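Local atomic coordinates of chitinase (Thermococcus chitonophagus, PDB entry 5XSW), a protein that probably hydrolyses internal linkages of chitin as an archaeal endochitinase, the chain being the C-terminal part of a longer protein that probably also binds polysaccharide. Residues A[104-109]-A[469-474]; A[149-154]-A[199-204]; A[258-263]-A[297-302]. All blocks are in the same frame, centred on the assembly; numbering follows the deposited sequence.

Interaction 1. Residues A[104-109]-A[469-474]; sequences YLRGES and IPRPTG. With GOL (glycerol), chain K.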
loop_
_atom_site.group_PDB
_atom_site.type_symbol
_atom_site.label_atom_id
_atom_site.label_comp_id
_atom_site.label_asym_id
_atom_site.label_seq_id
_atom_site.Cartn_x
_atom_site.Cartn_y
_atom_site.Cartn_z
ATOM N N TYR A 104 -9.464 13.037 -17.985
ATOM C CA TYR A 104 -9.248 12.380 -16.672
ATOM C C TYR A 104 -7.881 11.743 -16.633
ATOM O O TYR A 104 -7.256 11.425 -17.683
ATOM C CB TYR A 104 -10.281 11.307 -16.404
ATOM C CG TYR A 104 -11.657 11.833 -16.342
ATOM C CD1 TYR A 104 -12.005 12.785 -15.390
ATOM C CD2 TYR A 104 -12.611 11.412 -17.262
ATOM C CE1 TYR A 104 -13.285 13.282 -15.338
ATOM C CE2 TYR A 104 -13.901 11.904 -17.219
ATOM C CZ TYR A 104 -14.226 12.837 -16.255
ATOM O OH TYR A 104 -15.491 13.339 -16.207
ATOM N N LEU A 105 -7.410 11.478 -15.423
ATOM C CA LEU A 105 -6.107 10.841 -15.296
ATOM C C LEU A 105 -6.309 9.323 -15.469
ATOM O O LEU A 105 -6.397 8.559 -14.493
ATOM C CB LEU A 105 -5.510 11.196 -13.925
ATOM C CG LEU A 105 -4.096 10.774 -13.641
ATOM C CD1 LEU A 105 -3.115 11.336 -14.665
ATOM C CD2 LEU A 105 -3.813 11.298 -12.231
ATOM N N ARG A 106 -6.373 8.887 -16.714
ATOM C CA ARG A 106 -6.855 7.550 -17.086
ATOM C C ARG A 106 -6.692 7.477 -18.604
ATOM O O ARG A 106 -7.083 8.443 -19.263
ATOM C CB ARG A 106 -8.296 7.378 -16.684
ATOM C CG ARG A 106 -8.732 5.915 -16.471
ATOM C CD ARG A 106 -9.272 5.233 -17.722
ATOM N NE ARG A 106 -9.657 3.834 -17.460
ATOM C CZ ARG A 106 -10.876 3.326 -17.646
ATOM N NH1 ARG A 106 -11.860 4.074 -18.172
ATOM N NH2 ARG A 106 -11.093 2.025 -17.381
ATOM N N GLY A 107 -6.092 6.407 -19.144
ATOM C CA GLY A 107 -5.792 6.362 -20.573
ATOM C C GLY A 107 -7.094 6.262 -21.314
ATOM O O GLY A 107 -7.849 5.314 -21.117
ATOM N N GLU A 108 -7.363 7.234 -22.178
ATOM C CA GLU A 108 -8.622 7.256 -22.930
ATOM C C GLU A 108 -8.719 6.076 -23.924
ATOM O O GLU A 108 -9.798 5.639 -24.277
ATOM C CB GLU A 108 -8.729 8.628 -23.664
ATOM C CG GLU A 108 -8.847 9.797 -22.658
ATOM C CD GLU A 108 -8.803 11.202 -23.292
ATOM O OE1 GLU A 108 -8.595 11.282 -24.515
ATOM O OE2 GLU A 108 -8.960 12.211 -22.556
ATOM N N SER A 109 -7.587 5.550 -24.365
ATOM C CA SER A 109 -7.607 4.489 -25.377
ATOM C C SER A 109 -7.449 3.055 -24.829
ATOM O O SER A 109 -7.103 2.109 -25.559
ATOM C CB SER A 109 -6.499 4.769 -26.384
ATOM O OG SER A 109 -5.234 4.599 -25.777
ATOM N N ILE A 469 -16.358 -1.174 -15.738
ATOM C CA ILE A 469 -15.024 -0.926 -15.164
ATOM C C ILE A 469 -14.883 0.540 -14.811
ATOM O O ILE A 469 -14.912 1.404 -15.705
ATOM C CB ILE A 469 -13.925 -1.369 -16.151
ATOM C CG1 ILE A 469 -14.151 -2.842 -16.523
ATOM C CG2 ILE A 469 -12.503 -1.069 -15.596
ATOM C CD1 ILE A 469 -13.160 -3.362 -17.593
ATOM N N PRO A 470 -14.760 0.851 -13.503
ATOM C CA PRO A 470 -14.690 2.247 -13.067
ATOM C C PRO A 470 -13.274 2.778 -13.248
ATOM O O PRO A 470 -12.347 1.960 -13.338
ATOM C CB PRO A 470 -15.096 2.172 -11.569
ATOM C CG PRO A 470 -14.539 0.830 -11.136
ATOM C CD PRO A 470 -14.696 -0.100 -12.361
ATOM N N ARG A 471 -13.093 4.094 -13.304
ATOM C CA ARG A 471 -11.741 4.668 -13.290
ATOM C C ARG A 471 -11.095 4.537 -11.895
ATOM O O ARG A 471 -11.785 4.730 -10.886
ATOM C CB ARG A 471 -11.758 6.156 -13.655
ATOM C CG ARG A 471 -12.456 6.468 -15.012
ATOM C CD ARG A 471 -12.369 7.999 -15.327
ATOM N NE ARG A 471 -13.392 8.595 -14.514
ATOM C CZ ARG A 471 -14.660 8.680 -14.869
ATOM N NH1 ARG A 471 -15.038 8.318 -16.084
ATOM N NH2 ARG A 471 -15.538 9.158 -14.016
ATOM N N PRO A 472 -9.795 4.225 -11.854
ATOM C CA PRO A 472 -9.015 4.452 -10.632
ATOM C C PRO A 472 -9.068 5.938 -10.336
ATOM O O PRO A 472 -9.059 6.763 -11.274
ATOM C CB PRO A 472 -7.584 4.014 -11.008
ATOM C CG PRO A 472 -7.558 4.154 -12.584
ATOM C CD PRO A 472 -8.957 3.822 -13.003
ATOM N N THR A 473 -9.129 6.306 -9.060
ATOM C CA THR A 473 -9.326 7.715 -8.740
ATOM C C THR A 473 -8.918 8.025 -7.292
ATOM O O THR A 473 -8.468 7.112 -6.584
ATOM C CB THR A 473 -10.826 8.112 -9.001
ATOM O OG1 THR A 473 -10.981 9.534 -8.913
ATOM C CG2 THR A 473 -11.770 7.412 -8.024
ATOM N N GLY A 474 -9.043 9.297 -6.877
ATOM C CA GLY A 474 -8.729 9.723 -5.512
ATOM C C GLY A 474 -7.349 10.334 -5.379
ATOM O O GLY A 474 -6.570 10.371 -6.341
HETATM C C1 GOL K . -13.749 1.601 -20.716
HETATM O O1 GOL K . -14.142 2.964 -20.558
HETATM C C2 GOL K . -14.122 0.818 -19.465
HETATM O O2 GOL K . -13.856 1.602 -18.303
HETATM C C3 GOL K . -15.596 0.446 -19.562
HETATM O O3 GOL K . -15.989 -0.459 -18.539
HETATM O O HOH W 1 -8.778 9.076 -12.660
#
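The guanidinium of Arg-471 lies flat over one face of the Tyr-104 ring, a stacked cation-pi pair. It joins the N-terminal beta-sheet domain, at the end of strand 98-104, to the loop before the C-terminal helix 475-482. CZ of Arg-471 sits 4.3 Å from the ring centroid. The two planes are 21° apart. The group is offset toward the rim, so NH1 of Arg-471 comes 3.9 Å from CE2 of Tyr-104. The Arg-471 chain bends at chi3 (-79°), which lays NE and CZ along the ring. Its NH2 binds a second glycerol. With an alanine here, that face of Tyr-104 would probably lose its cation, and a gap would open where CG of Arg-471 met Arg-106.

Arg-106 crosses Arg-471 at about a right angle, its CG 4.0 Å from CG of Arg-471, while CD of Pro-472 packs against CG of Arg-106. NE of Arg-106 is in a salt bridge with Glu-305 of helix 288-311, which probably offsets the charge of the two arginines. One water donates to both Leu-105 O and Pro-472 O and bridges the backbones.

At the far end of Arg-106, a glycerol, probably from the crystallisation liquor, bridges Arg-106 and Ile-469. Its O2 lies in the guanidinium plane, accepts from NH1 and NH2 of Arg-106, and donates to Ile-469 O at 2.8 Å.

Interaction 2. Residues A[149-154]-A[199-204]; sequences NGFIMY and FKVNPN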
loop_
_atom_site.group_PDB
_atom_site.type_symbol
_atom_site.label_atom_id
_atom_site.label_comp_id
_atom_site.label_asym_id
_atom_site.label_seq_id
_atom_site.Cartn_x
_atom_site.Cartn_y
_atom_site.Cartn_z
ATOM N N ASN A 149 -3.394 -16.209 -25.707
ATOM C CA ASN A 149 -3.598 -14.967 -24.935
ATOM C C ASN A 149 -2.738 -14.961 -23.641
ATOM O O ASN A 149 -2.558 -16.014 -22.998
ATOM C CB ASN A 149 -5.074 -14.795 -24.551
ATOM C CG ASN A 149 -5.972 -14.527 -25.774
ATOM O OD1 ASN A 149 -6.157 -13.388 -26.190
ATOM N ND2 ASN A 149 -6.572 -15.566 -26.277
ATOM N N GLY A 150 -2.238 -13.802 -23.256
ATOM C CA GLY A 150 -1.455 -13.759 -22.026
ATOM C C GLY A 150 -2.375 -13.246 -20.946
ATOM O O GLY A 150 -3.395 -13.860 -20.657
ATOM N N PHE A 151 -2.033 -12.099 -20.377
ATOM C CA PHE A 151 -2.777 -11.494 -19.284
ATOM C C PHE A 151 -4.221 -11.065 -19.724
ATOM O O PHE A 151 -5.204 -11.379 -19.069
ATOM C CB PHE A 151 -1.974 -10.249 -18.778
ATOM C CG PHE A 151 -2.762 -9.325 -17.908
ATOM C CD1 PHE A 151 -3.458 -9.835 -16.809
ATOM C CD2 PHE A 151 -2.738 -7.958 -18.118
ATOM C CE1 PHE A 151 -4.154 -8.992 -15.956
ATOM C CE2 PHE A 151 -3.485 -7.113 -17.268
ATOM C CZ PHE A 151 -4.178 -7.648 -16.192
ATOM N N ILE A 152 -4.324 -10.332 -20.832
ATOM C CA ILE A 152 -5.642 -9.812 -21.323
ATOM C C ILE A 152 -6.143 -10.713 -22.450
ATOM O O ILE A 152 -5.358 -11.070 -23.320
ATOM C CB ILE A 152 -5.546 -8.322 -21.831
ATOM C CG1 ILE A 152 -5.162 -7.376 -20.656
ATOM C CG2 ILE A 152 -6.876 -7.837 -22.510
ATOM C CD1 ILE A 152 -6.312 -7.226 -19.633
ATOM N N MET A 153 -7.441 -11.036 -22.448
ATOM C CA MET A 153 -7.977 -11.990 -23.397
ATOM C C MET A 153 -8.421 -11.202 -24.659
ATOM O O MET A 153 -9.610 -10.973 -24.847
ATOM C CB MET A 153 -9.168 -12.766 -22.803
ATOM C CG MET A 153 -9.557 -14.006 -23.751
ATOM S SD MET A 153 -8.448 -15.403 -23.508
ATOM C CE MET A 153 -9.218 -16.298 -22.169
ATOM N N TYR A 154 -7.463 -10.718 -25.448
ATOM C CA TYR A 154 -7.827 -9.964 -26.673
ATOM C C TYR A 154 -8.555 -10.875 -27.666
ATOM O O TYR A 154 -9.413 -10.424 -28.365
ATOM C CB TYR A 154 -6.585 -9.385 -27.351
ATOM C CG TYR A 154 -5.825 -8.373 -26.502
ATOM C CD1 TYR A 154 -6.290 -7.101 -26.375
ATOM C CD2 TYR A 154 -4.618 -8.733 -25.855
ATOM C CE1 TYR A 154 -5.560 -6.132 -25.558
ATOM C CE2 TYR A 154 -3.868 -7.780 -25.052
ATOM C CZ TYR A 154 -4.352 -6.506 -24.922
ATOM O OH TYR A 154 -3.675 -5.553 -24.176
ATOM N N PHE A 199 -12.922 -7.948 -15.895
ATOM C CA PHE A 199 -11.679 -7.157 -16.175
ATOM C C PHE A 199 -10.920 -7.699 -17.381
ATOM O O PHE A 199 -9.857 -7.188 -17.723
ATOM C CB PHE A 199 -10.744 -7.110 -14.912
ATOM C CG PHE A 199 -11.433 -6.466 -13.720
ATOM C CD1 PHE A 199 -11.672 -5.106 -13.722
ATOM C CD2 PHE A 199 -11.863 -7.244 -12.623
ATOM C CE1 PHE A 199 -12.381 -4.498 -12.653
ATOM C CE2 PHE A 199 -12.517 -6.642 -11.558
ATOM C CZ PHE A 199 -12.810 -5.272 -11.601
ATOM N N LYS A 200 -11.492 -8.725 -18.029
ATOM C CA LYS A 200 -10.961 -9.319 -19.285
ATOM C C LYS A 200 -9.671 -10.050 -19.054
ATOM O O LYS A 200 -8.877 -10.247 -19.987
ATOM C CB LYS A 200 -10.757 -8.242 -20.383
ATOM C CG LYS A 200 -11.951 -7.243 -20.447
ATOM C CD LYS A 200 -13.313 -8.007 -20.589
ATOM C CE LYS A 200 -14.444 -6.958 -20.501
ATOM N NZ LYS A 200 -15.831 -7.598 -20.630
ATOM N N VAL A 201 -9.453 -10.492 -17.807
ATOM C CA VAL A 201 -8.258 -11.270 -17.496
ATOM C C VAL A 201 -8.429 -12.755 -17.791
ATOM O O VAL A 201 -9.428 -13.368 -17.353
ATOM C CB VAL A 201 -7.897 -11.113 -15.955
ATOM C CG1 VAL A 201 -6.598 -11.905 -15.618
ATOM C CG2 VAL A 201 -7.739 -9.586 -15.693
ATOM N N ASN A 202 -7.481 -13.297 -18.551
ATOM C CA ASN A 202 -7.369 -14.705 -18.934
ATOM C C ASN A 202 -7.269 -15.582 -17.684
ATOM O O ASN A 202 -6.320 -15.450 -16.922
ATOM C CB ASN A 202 -6.098 -14.885 -19.778
ATOM C CG ASN A 202 -5.861 -16.319 -20.249
ATOM O OD1 ASN A 202 -6.677 -17.236 -20.037
ATOM N ND2 ASN A 202 -4.749 -16.514 -20.932
ATOM N N PRO A 203 -8.246 -16.463 -17.463
ATOM C CA PRO A 203 -8.187 -17.336 -16.289
ATOM C C PRO A 203 -6.903 -18.131 -16.242
ATOM O O PRO A 203 -6.423 -18.404 -15.140
ATOM C CB PRO A 203 -9.416 -18.307 -16.476
ATOM C CG PRO A 203 -10.353 -17.553 -17.394
ATOM C CD PRO A 203 -9.437 -16.696 -18.302
ATOM N N ASN A 204 -6.334 -18.511 -17.393
ATOM C CA ASN A 204 -5.101 -19.298 -17.347
ATOM C C ASN A 204 -3.918 -18.455 -16.757
ATOM O O ASN A 204 -2.991 -18.984 -16.143
ATOM C CB ASN A 204 -4.711 -19.747 -18.753
ATOM C CG ASN A 204 -5.647 -20.836 -19.296
ATOM O OD1 ASN A 204 -6.279 -21.577 -18.533
ATOM N ND2 ASN A 204 -5.757 -20.902 -20.628
#
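Ile-152 and Val-201 form a single antiparallel beta bridge, a non-hydrogen-bonded pair with CA atoms 4.9 Å apart, between loop 149-154 and the linker that joins helix 186-199 to helix 203-214. Two backbone bonds frame it. Asn-202 N donates to Phe-151 O, and Met-153 N donates to Lys-200 O at 3.0 Å. The same two oxygens also take CA-H...O contacts, Phe-151 O from Val-201 and Lys-200 O from Ile-152.

Asn-202 is the N-cap of helix 203-214. Its CG stands anti to the backbone N (chi1 -180°), which turns the amide toward the loop. ND2 donates to Gly-150 O at 3.0 Å, on a lone pair in the carbonyl plane, and Gly-150 O lies in the plane of the amide. ND2 also bonds to Asp-386 of helix 374-386. These two bonds hold the amide's rotation and leave OD1 facing the helix start.

Met-153 folds over this amide. Bends at chi2 (79°) and chi3 (88°) bring CE to 3.4 Å from OD1 of Asn-202 and 3.9 Å from CD of Pro-203.

Beyond the bridge, the Phe-151 ring meets Val-201 obliquely, CE1 lying 3.6 Å from CG2 of Val-201. Ile-152 CD1 rests over one face of that ring, near the rim, and Phe-205 meets it edge-to-face. The contact is buried and ties the loop to the start of a helix. The capping bond itself runs from Asn-204 N to Asn-202 OD1, with the donor above the carbonyl plane.

Interaction 3. Residues A[258-263]-A[297-302]; sequences NQIKAY and AVSLTM. With PO4 (phosphate ion), chain E.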
loop_
_atom_site.group_PDB
_atom_site.type_symbol
_atom_site.label_atom_id
_atom_site.label_comp_id
_atom_site.label_asym_id
_atom_site.label_seq_id
_atom_site.Cartn_x
_atom_site.Cartn_y
_atom_site.Cartn_z
ATOM N N ASN A 258 -3.930 -2.213 0.356
ATOM C CA ASN A 258 -4.299 -0.876 0.815
ATOM C C ASN A 258 -4.331 0.131 -0.359
ATOM O O ASN A 258 -5.222 0.965 -0.485
ATOM C CB ASN A 258 -3.271 -0.409 1.891
ATOM C CG ASN A 258 -3.575 1.006 2.450
ATOM O OD1 ASN A 258 -3.311 2.030 1.805
ATOM N ND2 ASN A 258 -4.105 1.055 3.655
ATOM N N GLN A 259 -3.336 0.037 -1.209
ATOM C CA GLN A 259 -3.266 0.971 -2.349
ATOM C C GLN A 259 -4.425 0.755 -3.369
ATOM O O GLN A 259 -5.070 1.721 -3.858
ATOM C CB GLN A 259 -1.892 0.795 -3.006
ATOM C CG GLN A 259 -1.665 1.553 -4.304
ATOM C CD GLN A 259 -0.306 1.204 -4.878
ATOM O OE1 GLN A 259 0.569 2.062 -4.990
ATOM N NE2 GLN A 259 -0.097 -0.064 -5.134
ATOM N N ILE A 260 -4.740 -0.497 -3.699
ATOM C CA ILE A 260 -5.823 -0.674 -4.689
ATOM C C ILE A 260 -7.185 -0.392 -4.109
ATOM O O ILE A 260 -8.058 0.137 -4.803
ATOM C CB ILE A 260 -5.818 -2.073 -5.365
ATOM C CG1 ILE A 260 -6.073 -3.185 -4.379
ATOM C CG2 ILE A 260 -4.514 -2.259 -6.157
ATOM C CD1 ILE A 260 -5.927 -4.599 -5.009
ATOM N N LYS A 261 -7.370 -0.619 -2.807
ATOM C CA LYS A 261 -8.523 -0.068 -2.121
ATOM C C LYS A 261 -8.619 1.467 -2.257
ATOM O O LYS A 261 -9.708 2.034 -2.524
ATOM C CB LYS A 261 -8.443 -0.483 -0.618
ATOM C CG LYS A 261 -9.621 -0.401 0.179
ATOM C CD LYS A 261 -9.314 -1.022 1.610
ATOM C CE LYS A 261 -10.291 -0.392 2.566
ATOM N NZ LYS A 261 -10.005 -0.982 3.909
ATOM N N ALA A 262 -7.509 2.175 -2.067
ATOM C CA ALA A 262 -7.548 3.647 -2.223
ATOM C C ALA A 262 -7.905 4.054 -3.678
ATOM O O ALA A 262 -8.655 4.993 -3.920
ATOM C CB ALA A 262 -6.167 4.282 -1.841
ATOM N N TYR A 263 -7.367 3.312 -4.631
ATOM C CA TYR A 263 -7.546 3.666 -6.055
ATOM C C TYR A 263 -8.955 3.342 -6.532
ATOM O O TYR A 263 -9.469 3.932 -7.501
ATOM C CB TYR A 263 -6.547 2.917 -6.940
ATOM C CG TYR A 263 -5.095 3.295 -6.791
ATOM C CD1 TYR A 263 -4.700 4.394 -6.047
ATOM C CD2 TYR A 263 -4.107 2.507 -7.398
ATOM C CE1 TYR A 263 -3.338 4.722 -5.899
ATOM C CE2 TYR A 263 -2.770 2.839 -7.300
ATOM C CZ TYR A 263 -2.396 3.950 -6.553
ATOM O OH TYR A 263 -1.061 4.226 -6.475
ATOM N N ALA A 297 -6.808 -9.813 -9.804
ATOM C CA ALA A 297 -7.165 -9.202 -11.120
ATOM C C ALA A 297 -7.175 -7.664 -11.041
ATOM O O ALA A 297 -6.678 -7.004 -11.903
ATOM C CB ALA A 297 -8.528 -9.725 -11.566
ATOM N N VAL A 298 -7.743 -7.086 -9.982
ATOM C CA VAL A 298 -7.732 -5.642 -9.834
ATOM C C VAL A 298 -6.317 -5.118 -9.641
ATOM O O VAL A 298 -5.981 -4.067 -10.173
ATOM C CB VAL A 298 -8.652 -5.189 -8.657
ATOM C CG1 VAL A 298 -8.533 -3.666 -8.347
ATOM C CG2 VAL A 298 -10.159 -5.576 -9.025
ATOM N N SER A 299 -5.484 -5.850 -8.897
ATOM C CA SER A 299 -4.098 -5.427 -8.730
ATOM C C SER A 299 -3.337 -5.374 -10.066
ATOM O O SER A 299 -2.557 -4.450 -10.330
ATOM C CB SER A 299 -3.366 -6.396 -7.767
ATOM O OG SER A 299 -2.098 -5.842 -7.411
ATOM N N LEU A 300 -3.520 -6.402 -10.877
ATOM C CA LEU A 300 -2.939 -6.459 -12.209
ATOM C C LEU A 300 -3.507 -5.363 -13.102
ATOM O O LEU A 300 -2.792 -4.711 -13.843
ATOM C CB LEU A 300 -3.185 -7.826 -12.824
ATOM C CG LEU A 300 -2.446 -8.964 -12.132
ATOM C CD1 LEU A 300 -3.125 -10.293 -12.392
ATOM C CD2 LEU A 300 -1.005 -8.988 -12.586
ATOM N N THR A 301 -4.804 -5.148 -12.978
ATOM C CA THR A 301 -5.498 -4.140 -13.746
ATOM C C THR A 301 -4.922 -2.775 -13.416
ATOM O O THR A 301 -4.743 -1.952 -14.288
ATOM C CB THR A 301 -7.004 -4.162 -13.455
ATOM O OG1 THR A 301 -7.563 -5.363 -13.984
ATOM C CG2 THR A 301 -7.695 -2.964 -14.071
ATOM N N MET A 302 -4.598 -2.568 -12.149
ATOM C CA MET A 302 -4.056 -1.306 -11.702
ATOM C C MET A 302 -2.749 -1.008 -12.428
ATOM O O MET A 302 -2.521 0.110 -12.828
ATOM C CB MET A 302 -3.814 -1.331 -10.195
ATOM C CG MET A 302 -3.067 -0.123 -9.659
ATOM S SD MET A 302 -1.275 -0.271 -9.764
ATOM C CE MET A 302 -0.943 -1.358 -8.385
HETATM P P PO4 E . 3.002 -1.463 -6.102
HETATM O O1 PO4 E . 2.609 -2.416 -5.034
HETATM O O2 PO4 E . 1.871 -0.679 -6.709
HETATM O O3 PO4 E . 4.018 -0.545 -5.476
HETATM O O4 PO4 E . 3.575 -2.078 -7.308
#
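Ile-260 points from helix 254-263 into the flank of helix 288-311 and meets three residues there. Its CG1 takes the crowded position between the backbone N and the carbonyl carbon (chi1 64°). From there the chain runs out extended, and CD1 lies 4.3 Å from CG1 of Val-298, with CB of Ser-299 close by. The other branch, CG2, rests 4.1 Å from CA of Ser-299 and also touches CB of Met-302. Both branches of Ile-260 thus rest on Ser-299, whose hydroxyl turns to Asn-256 instead.

Met-302 also reaches helix 254-263, meeting Ile-260, Tyr-263 and Gln-259. It leaves its own helix with CG anti to the backbone N, then bends at chi2 (-85°) and again at chi3. CG meets the edge of the Tyr-263 ring, in its plane, 3.6 Å from CD2 of Tyr-263. The methyl CE swings round to lie 3.6 Å from NE2 of Gln-259. Tyr-263 is bounded elsewhere by Trp-477, edge-to-face, and by the carbonyl of Gln-259 over one face.

The amide of Gln-259 reaches both CE of Met-302 and a phosphate ion, to whose O2 its NE2 donates at 2.6 Å. The ion probably came from the crystallisation liquor. It is also held by Asn-256, by Val-340 N, and by Ser-254 and Gly-255 of the second subunit. OE1 of Gln-259 bonds to Ser-254 of the second subunit, so this amide works at the dimer interface.

The axes of the two segments pass 10.2 Å apart at 73°. No hydrogen bond links the two segments. This is apolar helix-helix packing at a steep crossing, in the mainly helical part of the chitinase beside the subunit interface.

How the interactions relate
Helix 288-311 runs through the centre of the arrangement. It supplies one half of interaction 3, and residues of the other two contacts pack on it. Centres of interactions 2 and 3 are about 17 Å apart, yet Phe-151 packs on Leu-300 and Phe-199 on Val-298. Interactions 1 and 3 have centres about 12 Å apart and meet where Thr-473 N probably bonds to Tyr-263 O. Interactions 1 and 2 do not touch. Along the chain, interaction 2 closes before interaction 3 opens, and both are nested within the long loop closed by interaction 1. The loop before the C-terminal helix thus meets the end of the N-terminal beta domain next to the helical part, which holds the glycan pocket.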